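Local coordinates for endoglucanase, glycoside hydrolase family 5 protein (Cytophaga hutchinsonii, PDB 5IHS) that probably hydrolyses internal beta-1,4-glucosidic bonds of cellulose as a family 5 TIM-barrel endoglucanase, at residues M104-M107 / E108-A112; N111-A115 / K116-V120; I122-S126 / H127-K131; G148-P151 / N152-Y155; P173-E176 / G177-K181. All blocks are in the same frame, centred on the assembly; numbering follows the deposited sequence.

Contact 1 of 5, residues M104-M107 / E108-A112; sequences MKVM and EVVNA
V106 and V110 sit one helical turn apart and form the tight, buried side of this contact. Their side chains lie next to each other and point the same way. CG1 of V106 meets CG2 of V110 at 4.1 Å. CG1 of V106 is anti to its own backbone N (chi1 171°), which places it beside the carbonyl carbon and on the side of the next turn. CG2 of V110 also rests on the carbonyl oxygen of V106, at 3.3 Å. That same oxygen takes the backbone N-H of V110 at 2.9 Å between N and O. The bond is nearly straight, with an N-H...O angle of 173°. Beyond the pair, V106 packs on M88 of strand 83-89 and I122 of strand 119-125. V110 packs on V120 and I122, and V109 turns to V84 and to V72 of helix 69-77.

The other side is looser. M104 is exposed, and E108 meets it mainly through the backbone, where E108 N bonds to M104 O at 2.9 Å. The E108 chain bends at its second torsion, and its carboxylate leads away from the preceding turn. N111 N bonds to M107 O at 2.8 Å. The amide carbon CG of N111 lies 3.1 Å from that same M107 O, but the N111 amide finds its polar partner in Y147, through OD1. K105 NZ pairs with E102 and also bonds to S60 O. The valines face the strands, M107 and N111 lean on helix 133-147, and M104 and E108 lie on the more exposed side, as in the outer helical layer of a TIM barrel.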
loop_
_atom_site.group_PDB
_atom_site.type_symbol
_atom_site.label_atom_id
_atom_site.label_comp_id
_atom_site.label_asym_id
_atom_site.label_seq_id
_atom_site.Cartn_x
_atom_site.Cartn_y
_atom_site.Cartn_z
ATOM N N MET A 104 1.717 -9.985 -14.952
ATOM C CA MET A 104 2.393 -11.193 -14.491
ATOM C C MET A 104 3.176 -10.932 -13.209
ATOM O O MET A 104 3.144 -11.745 -12.276
ATOM C CB MET A 104 3.330 -11.708 -15.590
ATOM C CG MET A 104 4.147 -12.930 -15.200
ATOM S SD MET A 104 5.537 -13.257 -16.302
ATOM C CE MET A 104 6.611 -11.865 -15.905
ATOM N N LYS A 105 3.908 -9.810 -13.155
ATOM C CA LYS A 105 4.694 -9.477 -11.970
ATOM C C LYS A 105 3.794 -9.302 -10.757
ATOM O O LYS A 105 4.125 -9.757 -9.652
ATOM C CB LYS A 105 5.489 -8.193 -12.206
ATOM C CG LYS A 105 6.565 -8.297 -13.253
ATOM C CD LYS A 105 7.100 -6.917 -13.600
ATOM C CE LYS A 105 8.102 -6.962 -14.724
ATOM N NZ LYS A 105 8.408 -5.602 -15.190
ATOM N N VAL A 106 2.670 -8.602 -10.932
ATOM C CA VAL A 106 1.712 -8.444 -9.839
ATOM C C VAL A 106 1.222 -9.803 -9.361
ATOM O O VAL A 106 1.186 -10.078 -8.155
ATOM C CB VAL A 106 0.540 -7.548 -10.279
ATOM C CG1 VAL A 106 -0.570 -7.547 -9.235
ATOM C CG2 VAL A 106 1.008 -6.142 -10.562
ATOM N N MET A 107 0.814 -10.660 -10.297
ATOM C CA MET A 107 0.263 -11.952 -9.914
ATOM C C MET A 107 1.297 -12.827 -9.222
ATOM O O MET A 107 0.946 -13.605 -8.330
ATOM C CB MET A 107 -0.330 -12.659 -11.128
ATOM C CG MET A 107 -1.585 -11.973 -11.645
ATOM S SD MET A 107 -2.471 -12.890 -12.898
ATOM C CE MET A 107 -1.246 -12.941 -14.193
ATOM N N GLU A 108 2.567 -12.723 -9.603
ATOM C CA GLU A 108 3.581 -13.498 -8.906
ATOM C C GLU A 108 3.653 -13.090 -7.440
ATOM O O GLU A 108 3.761 -13.945 -6.553
ATOM C CB GLU A 108 4.925 -13.336 -9.604
ATOM C CG GLU A 108 6.020 -14.232 -9.036
ATOM C CD GLU A 108 5.784 -15.748 -9.263
ATOM O OE1 GLU A 108 4.858 -16.113 -10.012
ATOM O OE2 GLU A 108 6.533 -16.573 -8.679
ATOM N N VAL A 109 3.574 -11.788 -7.160
ATOM C CA VAL A 109 3.605 -11.314 -5.782
ATOM C C VAL A 109 2.331 -11.705 -5.040
ATOM O O VAL A 109 2.386 -12.149 -3.890
ATOM C CB VAL A 109 3.886 -9.801 -5.755
ATOM C CG1 VAL A 109 3.712 -9.228 -4.356
ATOM C CG2 VAL A 109 5.305 -9.543 -6.282
ATOM N N VAL A 110 1.170 -11.520 -5.668
ATOM C CA VAL A 110 -0.088 -11.937 -5.051
ATOM C C VAL A 110 -0.059 -13.424 -4.728
ATOM O O VAL A 110 -0.427 -13.842 -3.621
ATOM C CB VAL A 110 -1.282 -11.580 -5.958
ATOM C CG1 VAL A 110 -2.571 -12.199 -5.425
ATOM C CG2 VAL A 110 -1.419 -10.069 -6.091
ATOM N N ASN A 111 0.368 -14.242 -5.696
ATOM C CA ASN A 111 0.400 -15.684 -5.486
ATOM C C ASN A 111 1.307 -16.040 -4.318
ATOM O O ASN A 111 0.998 -16.938 -3.521
ATOM C CB ASN A 111 0.871 -16.384 -6.763
ATOM C CG ASN A 111 -0.191 -16.406 -7.852
ATOM O OD1 ASN A 111 -1.347 -16.067 -7.615
ATOM N ND2 ASN A 111 0.198 -16.836 -9.051
ATOM N N ALA A 112 2.446 -15.360 -4.212
ATOM C CA ALA A 112 3.367 -15.629 -3.116
ATOM C C ALA A 112 2.775 -15.205 -1.783
ATOM O O ALA A 112 2.936 -15.902 -0.780
ATOM C CB ALA A 112 4.690 -14.908 -3.355
#

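Contact 2 of 5, residues N111-A115 / K116-V120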
loop_
_atom_site.group_PDB
_atom_site.type_symbol
_atom_site.label_atom_id
_atom_site.label_comp_id
_atom_site.label_asym_id
_atom_site.label_seq_id
_atom_site.Cartn_x
_atom_site.Cartn_y
_atom_site.Cartn_z
ATOM N N ASN A 111 0.368 -14.242 -5.696
ATOM C CA ASN A 111 0.400 -15.684 -5.486
ATOM C C ASN A 111 1.307 -16.040 -4.318
ATOM O O ASN A 111 0.998 -16.938 -3.521
ATOM C CB ASN A 111 0.871 -16.384 -6.763
ATOM C CG ASN A 111 -0.191 -16.406 -7.852
ATOM O OD1 ASN A 111 -1.347 -16.067 -7.615
ATOM N ND2 ASN A 111 0.198 -16.836 -9.051
ATOM N N ALA A 112 2.446 -15.360 -4.212
ATOM C CA ALA A 112 3.367 -15.629 -3.116
ATOM C C ALA A 112 2.775 -15.205 -1.783
ATOM O O ALA A 112 2.936 -15.902 -0.780
ATOM C CB ALA A 112 4.690 -14.908 -3.355
ATOM N N ALA A 113 2.107 -14.049 -1.737
ATOM C CA ALA A 113 1.458 -13.632 -0.497
ATOM C C ALA A 113 0.410 -14.645 -0.058
ATOM O O ALA A 113 0.272 -14.929 1.140
ATOM C CB ALA A 113 0.827 -12.252 -0.671
ATOM N N ILE A 114 -0.348 -15.192 -1.012
ATOM C CA ILE A 114 -1.329 -16.223 -0.684
ATOM C C ILE A 114 -0.625 -17.468 -0.142
ATOM O O ILE A 114 -1.024 -18.034 0.885
ATOM C CB ILE A 114 -2.223 -16.524 -1.908
ATOM C CG1 ILE A 114 -3.084 -15.302 -2.255
ATOM C CG2 ILE A 114 -3.105 -17.739 -1.658
ATOM C CD1 ILE A 114 -3.729 -15.364 -3.644
ATOM N N ALA A 115 0.447 -17.896 -0.810
ATOM C CA ALA A 115 1.172 -19.079 -0.361
ATOM C C ALA A 115 1.771 -18.877 1.027
ATOM O O ALA A 115 1.840 -19.821 1.825
ATOM C CB ALA A 115 2.259 -19.439 -1.369
ATOM N N LYS A 116 2.220 -17.665 1.335
ATOM C CA LYS A 116 2.908 -17.390 2.592
ATOM C C LYS A 116 1.981 -16.839 3.668
ATOM O O LYS A 116 2.422 -16.618 4.803
ATOM C CB LYS A 116 4.105 -16.458 2.364
ATOM C CG LYS A 116 5.185 -17.050 1.463
ATOM C CD LYS A 116 5.782 -18.365 1.975
ATOM C CE LYS A 116 6.198 -19.287 0.825
ATOM N NZ LYS A 116 6.769 -18.568 -0.341
ATOM N N GLY A 117 0.704 -16.656 3.357
ATOM C CA GLY A 117 -0.269 -16.250 4.349
ATOM C C GLY A 117 -0.171 -14.828 4.853
ATOM O O GLY A 117 -0.484 -14.590 6.022
ATOM N N ILE A 118 0.210 -13.871 4.001
ATOM C CA ILE A 118 0.181 -12.456 4.354
ATOM C C ILE A 118 -0.747 -11.721 3.387
ATOM O O ILE A 118 -1.144 -12.244 2.344
ATOM C CB ILE A 118 1.582 -11.812 4.440
ATOM C CG1 ILE A 118 2.285 -11.751 3.082
ATOM C CG2 ILE A 118 2.433 -12.555 5.470
ATOM C CD1 ILE A 118 3.531 -10.883 3.077
ATOM N N TYR A 119 -1.095 -10.491 3.750
ATOM C CA TYR A 119 -1.961 -9.671 2.913
ATOM C C TYR A 119 -1.150 -9.041 1.780
ATOM O O TYR A 119 0.079 -8.906 1.861
ATOM C CB TYR A 119 -2.692 -8.613 3.758
ATOM C CG TYR A 119 -3.651 -9.249 4.756
ATOM C CD1 TYR A 119 -4.938 -9.609 4.369
ATOM C CD2 TYR A 119 -3.263 -9.528 6.060
ATOM C CE1 TYR A 119 -5.804 -10.226 5.253
ATOM C CE2 TYR A 119 -4.119 -10.136 6.952
ATOM C CZ TYR A 119 -5.381 -10.494 6.550
ATOM O OH TYR A 119 -6.193 -11.131 7.474
ATOM N N VAL A 120 -1.844 -8.650 0.711
ATOM C CA VAL A 120 -1.185 -8.088 -0.461
ATOM C C VAL A 120 -2.051 -6.981 -1.042
ATOM O O VAL A 120 -3.264 -7.164 -1.221
ATOM C CB VAL A 120 -0.843 -9.164 -1.517
ATOM C CG1 VAL A 120 -2.070 -9.939 -1.960
ATOM C CG2 VAL A 120 -0.125 -8.542 -2.714
#
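A113 and G117 meet at the C-terminal end of helix 99-116, which closes in a Schellman motif before strand 119-125 of the TIM barrel begins. K116 N donates to A112 O at 2.8 Å and keeps the helical pattern. I118 N then reaches back to A113 O at 3.1 Å, the 6→1 bond of the motif. G117 N also approaches A113 O, but at an N-H...O angle of 115° that bond is weak. The 5→2 bond, from G117 N to I114 O at 3.3 Å, is weak too. G117 turns the chain with a positive phi of 71°, a backbone angle that glycine adopts more easily than other residues.

Polar links also run to other parts of the chain. K116 O accepts from R76, and I118 O accepts from N152 ND2. Y119 turns away from the helix and bonds through its hydroxyl to G33 O.

The apolar contacts gather on the small side chain of A113. I118 approaches it through CG1, 4.1 Å from A113 CB. The first torsion of I118 (chi1 66°) sets CG1 between its backbone N and carbonyl carbon. V120 points toward the helix and covers the same methyl. The K116 chain folds back alongside the last turn, its CG 3.4 Å from A112 O. The closest apolar approach is that of V120 CB to A113 CB, at 3.6 Å.

Contact 3 of 5, residues I122-S126 / H127-K131; sequences IDYHS and HEAQK
S126 and E128 are joined where strand 119-125 of the TIM barrel runs out into the loop before helix 133-147. The backbone N-H of E128 donates to S126 OG at 2.9 Å, with an N-H...O angle of 168°. The serine hydroxyl is anti to its backbone N (chi1 178°), which carries OG forward over the turn. A129 packs its CB against that oxygen at 3.8 Å. The same methyl meets the ring of Y124 at its edge, near the ring plane, with CE2 at 4.0 Å. Water 1 sits in the ring plane of Y124 at the hydroxyl, 2.7 Å from OH. Its bond to A129 O is weak.

The next shell holds these groups in place. E91 bonds to S126 OG and to the backbone N of H127, so the two oxygens of one carboxylate hold neighbouring residues at the start of the bend. H127 ND1 is bonded to E160 O. Y174 of helix 167-185 covers A129 and Y124. Replacing S126 by an alanine is likely to leave the E128 N-H without its acceptor and one oxygen of E91 without its mate, freeing the turn to shift.

H125, at the centre of an inverse gamma turn, meets W59 edge to face and lies nearly parallel to the ring of W282. Its ND1 donates to D123 OD2 at 2.6 Å. OD2 uses its syn lone pair, and it lies 16° out of the imidazole plane.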
loop_
_atom_site.group_PDB
_atom_site.type_symbol
_atom_site.label_atom_id
_atom_site.label_comp_id
_atom_site.label_asym_id
_atom_site.label_seq_id
_atom_site.Cartn_x
_atom_site.Cartn_y
_atom_site.Cartn_z
ATOM N N ILE A 122 -2.792 -4.772 -4.293
ATOM C CA ILE A 122 -2.672 -4.657 -5.741
ATOM C C ILE A 122 -2.819 -3.172 -6.058
ATOM O O ILE A 122 -3.931 -2.646 -6.041
ATOM C CB ILE A 122 -3.732 -5.494 -6.462
ATOM C CG1 ILE A 122 -3.579 -6.981 -6.132
ATOM C CG2 ILE A 122 -3.671 -5.256 -7.976
ATOM C CD1 ILE A 122 -4.707 -7.836 -6.649
ATOM N N ASP A 123 -1.692 -2.491 -6.326
ATOM C CA ASP A 123 -1.638 -1.039 -6.507
ATOM C C ASP A 123 -1.514 -0.667 -7.983
ATOM O O ASP A 123 -0.516 -0.987 -8.647
ATOM C CB ASP A 123 -0.468 -0.491 -5.686
ATOM C CG ASP A 123 0.026 0.889 -6.112
ATOM O OD1 ASP A 123 -0.769 1.746 -6.546
ATOM O OD2 ASP A 123 1.277 1.091 -5.951
ATOM N N TYR A 124 -2.540 0.018 -8.489
ATOM C CA TYR A 124 -2.546 0.614 -9.824
ATOM C C TYR A 124 -1.754 1.909 -9.705
ATOM O O TYR A 124 -2.276 2.951 -9.299
ATOM C CB TYR A 124 -3.987 0.838 -10.259
ATOM C CG TYR A 124 -4.207 1.001 -11.743
ATOM C CD1 TYR A 124 -4.096 -0.093 -12.601
ATOM C CD2 TYR A 124 -4.544 2.224 -12.296
ATOM C CE1 TYR A 124 -4.308 0.034 -13.960
ATOM C CE2 TYR A 124 -4.763 2.355 -13.663
ATOM C CZ TYR A 124 -4.638 1.254 -14.486
ATOM O OH TYR A 124 -4.845 1.342 -15.844
ATOM N N HIS A 125 -0.463 1.822 -10.028
ATOM C CA HIS A 125 0.505 2.842 -9.629
ATOM C C HIS A 125 0.555 3.936 -10.692
ATOM O O HIS A 125 1.488 4.048 -11.490
ATOM C CB HIS A 125 1.862 2.214 -9.341
ATOM C CG HIS A 125 2.724 3.057 -8.463
ATOM N ND1 HIS A 125 2.586 3.078 -7.092
ATOM C CD2 HIS A 125 3.728 3.916 -8.765
ATOM C CE1 HIS A 125 3.485 3.899 -6.586
ATOM N NE2 HIS A 125 4.186 4.429 -7.577
ATOM N N SER A 126 -0.507 4.738 -10.682
ATOM C CA SER A 126 -0.767 5.767 -11.674
ATOM C C SER A 126 -0.942 7.135 -11.029
ATOM O O SER A 126 -1.409 7.257 -9.893
ATOM C CB SER A 126 -2.054 5.434 -12.438
ATOM O OG SER A 126 -2.379 6.424 -13.400
ATOM N N HIS A 127 -0.589 8.166 -11.809
ATOM C CA HIS A 127 -0.864 9.568 -11.508
ATOM C C HIS A 127 -1.971 10.150 -12.380
ATOM O O HIS A 127 -2.247 11.352 -12.289
ATOM C CB HIS A 127 0.398 10.426 -11.699
ATOM C CG HIS A 127 1.501 10.134 -10.730
ATOM N ND1 HIS A 127 1.332 10.193 -9.365
ATOM C CD2 HIS A 127 2.796 9.788 -10.937
ATOM C CE1 HIS A 127 2.479 9.894 -8.776
ATOM N NE2 HIS A 127 3.389 9.661 -9.707
ATOM N N GLU A 128 -2.608 9.338 -13.224
ATOM C CA GLU A 128 -3.588 9.870 -14.171
ATOM C C GLU A 128 -4.571 8.787 -14.603
ATOM O O GLU A 128 -4.976 8.707 -15.764
ATOM C CB GLU A 128 -2.895 10.531 -15.361
ATOM C CG GLU A 128 -2.018 9.618 -16.161
ATOM C CD GLU A 128 -1.444 10.311 -17.381
ATOM O OE1 GLU A 128 -0.987 11.462 -17.244
ATOM O OE2 GLU A 128 -1.461 9.713 -18.479
ATOM N N ALA A 129 -5.009 7.975 -13.646
ATOM C CA ALA A 129 -5.822 6.805 -13.961
ATOM C C ALA A 129 -7.127 7.181 -14.657
ATOM O O ALA A 129 -7.618 6.428 -15.504
ATOM C CB ALA A 129 -6.103 6.007 -12.684
ATOM N N GLN A 130 -7.699 8.334 -14.312
ATOM C CA GLN A 130 -8.984 8.727 -14.871
ATOM C C GLN A 130 -8.921 8.945 -16.372
ATOM O O GLN A 130 -9.973 9.002 -17.013
ATOM C CB GLN A 130 -9.514 9.995 -14.190
ATOM C CG GLN A 130 -8.850 11.322 -14.595
ATOM C CD GLN A 130 -7.492 11.534 -13.973
ATOM O OE1 GLN A 130 -7.083 10.800 -13.082
ATOM N NE2 GLN A 130 -6.798 12.570 -14.406
ATOM N N LYS A 131 -7.720 9.090 -16.946
ATOM C CA LYS A 131 -7.588 9.284 -18.384
ATOM C C LYS A 131 -7.808 8.005 -19.178
ATOM O O LYS A 131 -8.138 8.084 -20.365
ATOM C CB LYS A 131 -6.214 9.859 -18.716
ATOM C CG LYS A 131 -5.984 11.239 -18.143
ATOM C CD LYS A 131 -4.712 11.854 -18.688
ATOM C CE LYS A 131 -4.379 13.156 -17.970
ATOM N NZ LYS A 131 -5.551 14.083 -17.893
HETATM O O HOH W 1 -5.594 3.834 -16.490
#

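Contact 4 of 5, residues G148-P151 / N152-Y155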
loop_
_atom_site.group_PDB
_atom_site.type_symbol
_atom_site.label_atom_id
_atom_site.label_comp_id
_atom_site.label_asym_id
_atom_site.label_seq_id
_atom_site.Cartn_x
_atom_site.Cartn_y
_atom_site.Cartn_z
ATOM N N GLY A 148 -11.051 -13.044 -6.315
ATOM C CA GLY A 148 -12.136 -12.439 -5.563
ATOM C C GLY A 148 -12.529 -13.165 -4.294
ATOM O O GLY A 148 -12.994 -12.536 -3.340
ATOM N N ASN A 149 -12.378 -14.484 -4.254
ATOM C CA ASN A 149 -12.795 -15.245 -3.079
ATOM C C ASN A 149 -11.705 -15.391 -2.006
ATOM O O ASN A 149 -11.822 -16.274 -1.145
ATOM C CB ASN A 149 -13.290 -16.635 -3.500
ATOM C CG ASN A 149 -14.231 -17.263 -2.477
ATOM O OD1 ASN A 149 -14.907 -16.559 -1.721
ATOM N ND2 ASN A 149 -14.283 -18.595 -2.454
ATOM N N ILE A 150 -10.683 -14.542 -1.992
ATOM C CA ILE A 150 -9.455 -14.810 -1.257
ATOM C C ILE A 150 -9.202 -13.684 -0.267
ATOM O O ILE A 150 -9.169 -12.514 -0.661
ATOM C CB ILE A 150 -8.266 -15.004 -2.215
ATOM C CG1 ILE A 150 -8.616 -16.187 -3.129
ATOM C CG2 ILE A 150 -6.994 -15.257 -1.449
ATOM C CD1 ILE A 150 -7.632 -16.472 -4.186
ATOM N N PRO A 151 -9.001 -13.974 1.025
ATOM C CA PRO A 151 -8.980 -12.891 2.027
ATOM C C PRO A 151 -7.724 -12.042 2.009
ATOM O O PRO A 151 -7.714 -10.956 2.610
ATOM C CB PRO A 151 -9.118 -13.640 3.357
ATOM C CG PRO A 151 -8.548 -15.014 3.062
ATOM C CD PRO A 151 -8.981 -15.314 1.655
ATOM N N ASN A 152 -6.665 -12.493 1.348
ATOM C CA ASN A 152 -5.401 -11.761 1.373
ATOM C C ASN A 152 -5.456 -10.440 0.610
ATOM O O ASN A 152 -4.576 -9.600 0.811
ATOM C CB ASN A 152 -4.310 -12.606 0.708
ATOM C CG ASN A 152 -4.223 -14.005 1.266
ATOM O OD1 ASN A 152 -5.180 -14.784 1.171
ATOM N ND2 ASN A 152 -3.050 -14.365 1.799
ATOM N N ILE A 153 -6.419 -10.272 -0.294
ATOM C CA ILE A 153 -6.369 -9.224 -1.315
ATOM C C ILE A 153 -6.895 -7.899 -0.781
ATOM O O ILE A 153 -7.999 -7.833 -0.231
ATOM C CB ILE A 153 -7.206 -9.635 -2.537
ATOM C CG1 ILE A 153 -6.890 -11.063 -3.020
ATOM C CG2 ILE A 153 -7.095 -8.573 -3.637
ATOM C CD1 ILE A 153 -5.495 -11.250 -3.499
ATOM N N ILE A 154 -6.139 -6.833 -1.046
ATOM C CA ILE A 154 -6.549 -5.441 -0.879
ATOM C C ILE A 154 -6.296 -4.749 -2.218
ATOM O O ILE A 154 -5.217 -4.901 -2.799
ATOM C CB ILE A 154 -5.724 -4.762 0.238
ATOM C CG1 ILE A 154 -5.919 -5.488 1.576
ATOM C CG2 ILE A 154 -6.073 -3.280 0.351
ATOM C CD1 ILE A 154 -4.860 -5.149 2.608
ATOM N N TYR A 155 -7.292 -4.024 -2.732
ATOM C CA TYR A 155 -7.154 -3.325 -4.004
ATOM C C TYR A 155 -6.849 -1.852 -3.763
ATOM O O TYR A 155 -7.450 -1.229 -2.888
ATOM C CB TYR A 155 -8.435 -3.424 -4.829
ATOM C CG TYR A 155 -8.911 -4.831 -5.081
ATOM C CD1 TYR A 155 -8.448 -5.561 -6.162
ATOM C CD2 TYR A 155 -9.837 -5.428 -4.245
ATOM C CE1 TYR A 155 -8.896 -6.850 -6.400
ATOM C CE2 TYR A 155 -10.295 -6.717 -4.476
ATOM C CZ TYR A 155 -9.823 -7.421 -5.553
ATOM O OH TYR A 155 -10.245 -8.709 -5.804
#
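N152, I150 and P151 have the most surface buried here, and they form the bend that leads into strand 153-156. A type I beta turn runs from I150 to I153, with P151 and N152 at its corners. The I150 O to I153 N distance is 3.6 Å, and the turn is defined by its shape. I150 O is taken instead by the side-chain amide of N189.

N152 is the most covered of the three. Its side chain crosses that of I150 at a slant, and OD1 comes close to I150 CG2 at 3.2 Å. The first torsion of N152 (chi1 -52°) sets CG beside the backbone N, which swings the amide back over the turn. There it lies alongside the P151 ring and points the same way, with OD1 3.9 Å from P151 CG. The other end of the amide has a polar partner, since ND2 donates to I118 O beside the neighbouring strand.

I150 reaches forward with its branch point as well as its methyl. Its CB is 4.3 Å from I153 CG1, and that same CG1 rests 3.6 Å from I150 O. I114 of helix 99-116 packs against both I150 and N152. P151 packs on K34.

Further along, I153 CG2 lies over one face of the Y155 ring, 3.5 Å above its plane and offset toward the rim. The Y155 hydroxyl is bonded to D186 and approaches G148 CA. The arrangement is an alpha-to-beta connection of the TIM barrel, with a type I beta turn, P151 at one corner, bringing the chain from helix 133-147 into its fourth strand.

Contact 5 of 5, residues P173-E176 / G177-K181; sequences PYAE and GVITK
Y174 and V178 meet through both backbone and side chain, one turn apart on helix 167-185. V178 N donates to Y174 O at 3.2 Å. V178 CG2 lies over a face of the tyrosine ring, 4.0 Å from its centroid and 27° off the ring normal, a CH-pi contact. Y174 CG is anti to its backbone N (chi1 159°), which sends the ring along the helix to that methyl. The Y174 hydroxyl bonds to V157 O.

Three more backbone donors are met in the same way. G177 N gives to P173 O at 3.2 Å. I179 N gives to A175 O at 2.8 Å, with an N-H...O angle of 167°. T180 N gives to E176 O at 3.1 Å. E176 O is also an acceptor for R212 NH1, and T180 OG1 lies near it without a settled bond. E176 OE2 makes a long, weak ion pair with K172.

On the inner side I179 folds over the A175 carbonyl, its CG1 3.1 Å from A175 O. A175 packs on V193, and I179 on I191. Exchanging Y174 for a leucine would probably leave V157 O without its hydroxyl partner and strip the flat face from V178 CG2.

The helix is kinked at P173, whose N has no hydrogen to give. Past that kink, the carbonyls of 173-176 meet the backbone donors of 177-180, with Y174 adding a polar tie to V157 and R212 a second one.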
loop_
_atom_site.group_PDB
_atom_site.type_symbol
_atom_site.label_atom_id
_atom_site.label_comp_id
_atom_site.label_asym_id
_atom_site.label_seq_id
_atom_site.Cartn_x
_atom_site.Cartn_y
_atom_site.Cartn_z
ATOM N N PRO A 173 -15.542 9.763 -9.463
ATOM C CA PRO A 173 -16.221 9.027 -10.546
ATOM C C PRO A 173 -15.372 7.907 -11.124
ATOM O O PRO A 173 -15.898 6.825 -11.419
ATOM C CB PRO A 173 -16.546 10.122 -11.575
ATOM C CG PRO A 173 -16.510 11.384 -10.823
ATOM C CD PRO A 173 -15.493 11.212 -9.739
ATOM N N TYR A 174 -14.064 8.129 -11.294
ATOM C CA TYR A 174 -13.184 7.056 -11.743
ATOM C C TYR A 174 -13.239 5.881 -10.777
ATOM O O TYR A 174 -13.402 4.721 -11.187
ATOM C CB TYR A 174 -11.740 7.565 -11.872
ATOM C CG TYR A 174 -10.742 6.430 -11.840
ATOM C CD1 TYR A 174 -10.423 5.725 -12.996
ATOM C CD2 TYR A 174 -10.148 6.029 -10.653
ATOM C CE1 TYR A 174 -9.539 4.662 -12.970
ATOM C CE2 TYR A 174 -9.268 4.972 -10.626
ATOM C CZ TYR A 174 -8.971 4.285 -11.783
ATOM O OH TYR A 174 -8.104 3.221 -11.791
ATOM N N ALA A 175 -13.101 6.167 -9.481
ATOM C CA ALA A 175 -13.036 5.100 -8.490
ATOM C C ALA A 175 -14.344 4.333 -8.417
ATOM O O ALA A 175 -14.341 3.108 -8.285
ATOM C CB ALA A 175 -12.672 5.665 -7.117
ATOM N N GLU A 176 -15.467 5.038 -8.477
ATOM C CA GLU A 176 -16.761 4.371 -8.445
ATOM C C GLU A 176 -16.913 3.389 -9.604
ATOM O O GLU A 176 -17.458 2.295 -9.428
ATOM C CB GLU A 176 -17.873 5.421 -8.415
ATOM C CG GLU A 176 -17.955 6.103 -7.057
ATOM C CD GLU A 176 -18.926 7.247 -7.008
ATOM O OE1 GLU A 176 -19.093 7.947 -8.034
ATOM O OE2 GLU A 176 -19.516 7.451 -5.928
ATOM N N GLY A 177 -16.443 3.762 -10.799
ATOM C CA GLY A 177 -16.516 2.849 -11.928
ATOM C C GLY A 177 -15.689 1.595 -11.716
ATOM O O GLY A 177 -16.116 0.490 -12.059
ATOM N N VAL A 178 -14.486 1.749 -11.159
ATOM C CA VAL A 178 -13.633 0.592 -10.892
ATOM C C VAL A 178 -14.201 -0.259 -9.757
ATOM O O VAL A 178 -14.192 -1.494 -9.824
ATOM C CB VAL A 178 -12.183 1.032 -10.621
ATOM C CG1 VAL A 178 -11.321 -0.167 -10.232
ATOM C CG2 VAL A 178 -11.589 1.708 -11.853
ATOM N N ILE A 179 -14.696 0.380 -8.695
ATOM C CA ILE A 179 -15.293 -0.364 -7.585
ATOM C C ILE A 179 -16.432 -1.253 -8.079
ATOM O O ILE A 179 -16.543 -2.420 -7.686
ATOM C CB ILE A 179 -15.745 0.601 -6.473
ATOM C CG1 ILE A 179 -14.525 1.252 -5.798
ATOM C CG2 ILE A 179 -16.605 -0.114 -5.433
ATOM C CD1 ILE A 179 -14.877 2.477 -4.982
ATOM N N THR A 180 -17.317 -0.709 -8.915
ATOM C CA THR A 180 -18.418 -1.517 -9.429
ATOM C C THR A 180 -17.895 -2.754 -10.142
ATOM O O THR A 180 -18.433 -3.852 -9.975
ATOM C CB THR A 180 -19.288 -0.671 -10.357
ATOM O OG1 THR A 180 -19.866 0.398 -9.603
ATOM C CG2 THR A 180 -20.402 -1.504 -10.977
ATOM N N LYS A 181 -16.844 -2.595 -10.944
ATOM C CA LYS A 181 -16.269 -3.737 -11.647
ATOM C C LYS A 181 -15.680 -4.763 -10.682
ATOM O O LYS A 181 -15.873 -5.973 -10.854
ATOM C CB LYS A 181 -15.234 -3.263 -12.660
ATOM C CG LYS A 181 -15.827 -2.501 -13.837
ATOM C CD LYS A 181 -16.524 -3.429 -14.828
ATOM C CE LYS A 181 -17.049 -2.679 -16.037
ATOM N NZ LYS A 181 -18.255 -1.915 -15.693
#

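Overall arrangement
Each contact is a short-range step along one chain, and none nests in or crosses another in sequence. Contact 1 is the middle of helix 99-116. Contact 2 overlaps its end at N111 and A112 and closes the turn into strand 119-125. Contact 3 carries that strand into the following loop. Contact 4 closes the return from helix 133-147 into strand 153-156, which hydrogen-bonds beside strand 119-125 and so meets contacts 2 and 3. V110 of contact 1 touches I153 of contact 4. Contact 5 lies on helix 167-185 and reaches back to contact 3, where Y174 packs on A129. Together they tie adjacent beta-alpha units of the eight-stranded barrel.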